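Local coordinates for protein peptidase M3B, oligoendopeptidase F (Enterococcus faecium, PDB 2QR4) that probably hydrolyses peptide bonds in short oligopeptides, as a metallopeptidase of the M3 family, at residues A[38-43]-A[114-119]. Sequence-based numbering, arbitrary orientation.
Sequences NAIEFV and EVYRHY
A tyrosine laid against the side of a long helix joins segment 114-119 to helix 33-63 in the largely helical chain of this oligoendopeptidase F, the centre of the contact lying about 29 Å from the centre of the chain. At its heart is a CH-pi interaction: Ile-40 sets its methyl CG2 over the middle of the Tyr-116 ring, 3.6 Å from the centroid and only 11° off the ring normal. Ile-40 CG2 lies 3.6 Å from Tyr-116 CG and 4.1 Å from Tyr-116 CZ, so the methyl sits over the ring centre, slightly nearer the CG end. The beta-branch of isoleucine suits this place: CG2 lies anti to the backbone N (CG1 beside it, chi1 -71°), which brings the methyl onto the ring.

Tyrosine combines a flat apolar face for the buried Ile-40 with a polar end: the partly exposed Tyr-116 finishes in a hydroxyl beside the partly exposed Glu-41. There Tyr-116 OH comes within 3.6 Å of Glu-41 CG, an approach to the methylene part of the glutamate; the two side chains cross at about a right angle, with carboxylate and ring planes 69° apart, and the glutamate chain continues extended to its carboxylate.

Leu-37 and Leu-44 of helix 33-63 also touch Tyr-116, while Phe-91 of helix 91-95 packs against Ile-40, Val-43 and Tyr-119, tying that short helix to both segments.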
loop_
_atom_site.group_PDB
_atom_site.type_symbol
_atom_site.label_atom_id
_atom_site.label_comp_id
_atom_site.label_asym_id
_atom_site.label_seq_id
_atom_site.Cartn_x
_atom_site.Cartn_y
_atom_site.Cartn_z
ATOM N N ASN A 38 11.807 20.556 30.955
ATOM C CA ASN A 38 12.615 20.842 29.774
ATOM C C ASN A 38 12.408 19.798 28.676
ATOM O O ASN A 38 12.337 20.134 27.497
ATOM C CB ASN A 38 14.098 20.990 30.144
ATOM C CG ASN A 38 14.343 22.156 31.090
ATOM O OD1 ASN A 38 13.679 23.187 31.005
ATOM N ND2 ASN A 38 15.290 21.991 32.006
ATOM N N ALA A 39 12.291 18.537 29.068
ATOM C CA ALA A 39 12.013 17.463 28.113
ATOM C C ALA A 39 10.664 17.649 27.411
ATOM O O ALA A 39 10.569 17.549 26.190
ATOM C CB ALA A 39 12.075 16.094 28.808
ATOM N N ILE A 40 9.622 17.911 28.192
ATOM C CA ILE A 40 8.299 18.135 27.635
ATOM C C ILE A 40 8.334 19.310 26.672
ATOM O O ILE A 40 7.741 19.260 25.602
ATOM C CB ILE A 40 7.281 18.458 28.737
ATOM C CG1 ILE A 40 6.980 17.213 29.561
ATOM C CG2 ILE A 40 6.007 18.969 28.123
ATOM C CD1 ILE A 40 6.392 17.506 30.893
ATOM N N GLU A 41 9.028 20.375 27.065
ATOM C CA GLU A 41 9.134 21.554 26.222
ATOM C C GLU A 41 9.818 21.219 24.918
ATOM O O GLU A 41 9.387 21.663 23.856
ATOM C CB GLU A 41 9.892 22.666 26.933
ATOM C CG GLU A 41 9.034 23.411 27.903
ATOM C CD GLU A 41 9.849 24.244 28.869
ATOM O OE1 GLU A 41 11.091 24.107 28.860
ATOM O OE2 GLU A 41 9.247 25.028 29.637
ATOM N N PHE A 42 10.877 20.423 25.002
ATOM C CA PHE A 42 11.621 20.060 23.823
ATOM C C PHE A 42 10.782 19.223 22.866
ATOM O O PHE A 42 10.656 19.587 21.692
ATOM C CB PHE A 42 12.922 19.319 24.156
ATOM C CG PHE A 42 13.569 18.691 22.945
ATOM C CD1 PHE A 42 14.385 19.444 22.112
ATOM C CD2 PHE A 42 13.325 17.359 22.619
ATOM C CE1 PHE A 42 14.968 18.882 20.979
ATOM C CE2 PHE A 42 13.908 16.774 21.476
ATOM C CZ PHE A 42 14.722 17.534 20.654
ATOM N N VAL A 43 10.207 18.111 23.332
ATOM C CA VAL A 43 9.583 17.223 22.355
ATOM C C VAL A 43 8.308 17.811 21.773
ATOM O O VAL A 43 8.010 17.596 20.612
ATOM C CB VAL A 43 9.368 15.728 22.802
ATOM C CG1 VAL A 43 10.407 15.261 23.808
ATOM C CG2 VAL A 43 7.972 15.506 23.294
ATOM N N GLU A 114 2.023 23.145 35.004
ATOM C CA GLU A 114 0.570 23.177 34.944
ATOM C C GLU A 114 0.088 23.400 33.506
ATOM O O GLU A 114 -1.000 22.971 33.134
ATOM C CB GLU A 114 0.020 24.251 35.890
ATOM C CG GLU A 114 -1.351 23.928 36.485
ATOM C CD GLU A 114 -1.390 22.602 37.251
ATOM O OE1 GLU A 114 -0.475 22.319 38.057
ATOM O OE2 GLU A 114 -2.359 21.843 37.054
ATOM N N VAL A 115 0.916 24.049 32.695
ATOM C CA VAL A 115 0.564 24.319 31.305
ATOM C C VAL A 115 0.420 23.029 30.507
ATOM O O VAL A 115 -0.256 23.010 29.476
ATOM C CB VAL A 115 1.622 25.204 30.611
ATOM C CG1 VAL A 115 1.238 25.457 29.177
ATOM C CG2 VAL A 115 1.791 26.525 31.353
ATOM N N TYR A 116 1.053 21.957 30.989
ATOM C CA TYR A 116 1.050 20.683 30.284
ATOM C C TYR A 116 0.252 19.586 30.984
ATOM O O TYR A 116 0.227 18.444 30.519
ATOM C CB TYR A 116 2.488 20.193 30.071
ATOM C CG TYR A 116 3.314 21.125 29.234
ATOM C CD1 TYR A 116 4.297 21.921 29.811
ATOM C CD2 TYR A 116 3.101 21.231 27.868
ATOM C CE1 TYR A 116 5.052 22.792 29.046
ATOM C CE2 TYR A 116 3.847 22.103 27.094
ATOM C CZ TYR A 116 4.822 22.877 27.691
ATOM O OH TYR A 116 5.570 23.733 26.933
ATOM N N ARG A 117 -0.390 19.906 32.102
ATOM C CA ARG A 117 -0.991 18.842 32.900
ATOM C C ARG A 117 -1.934 17.979 32.054
ATOM O O ARG A 117 -1.817 16.754 32.038
ATOM C CB ARG A 117 -1.657 19.386 34.171
ATOM C CG ARG A 117 -3.168 19.235 34.268
ATOM C CD ARG A 117 -3.549 18.794 35.679
ATOM N NE ARG A 117 -2.782 19.515 36.696
ATOM C CZ ARG A 117 -2.370 18.989 37.848
ATOM N NH1 ARG A 117 -1.677 19.732 38.707
ATOM N NH2 ARG A 117 -2.637 17.720 38.138
ATOM N N HIS A 118 -2.834 18.628 31.325
ATOM C CA HIS A 118 -3.764 17.939 30.441
ATOM C C HIS A 118 -3.046 17.030 29.429
ATOM O O HIS A 118 -3.555 15.967 29.055
ATOM C CB HIS A 118 -4.696 18.960 29.770
ATOM C CG HIS A 118 -4.869 18.761 28.297
ATOM N ND1 HIS A 118 -5.810 17.905 27.766
ATOM C CD2 HIS A 118 -4.231 19.323 27.241
ATOM C CE1 HIS A 118 -5.736 17.938 26.447
ATOM N NE2 HIS A 118 -4.786 18.791 26.102
ATOM N N TYR A 119 -1.848 17.428 29.012
ATOM C CA TYR A 119 -1.068 16.592 28.106
ATOM C C TYR A 119 -0.441 15.409 28.840
ATOM O O TYR A 119 -0.456 14.279 28.344
ATOM C CB TYR A 119 -0.002 17.413 27.386
ATOM C CG TYR A 119 1.000 16.573 26.649
ATOM C CD1 TYR A 119 0.690 16.010 25.414
ATOM C CD2 TYR A 119 2.262 16.329 27.192
ATOM C CE1 TYR A 119 1.613 15.222 24.734
ATOM C CE2 TYR A 119 3.192 15.552 26.522
ATOM C CZ TYR A 119 2.861 14.997 25.291
ATOM O OH TYR A 119 3.783 14.220 24.620
#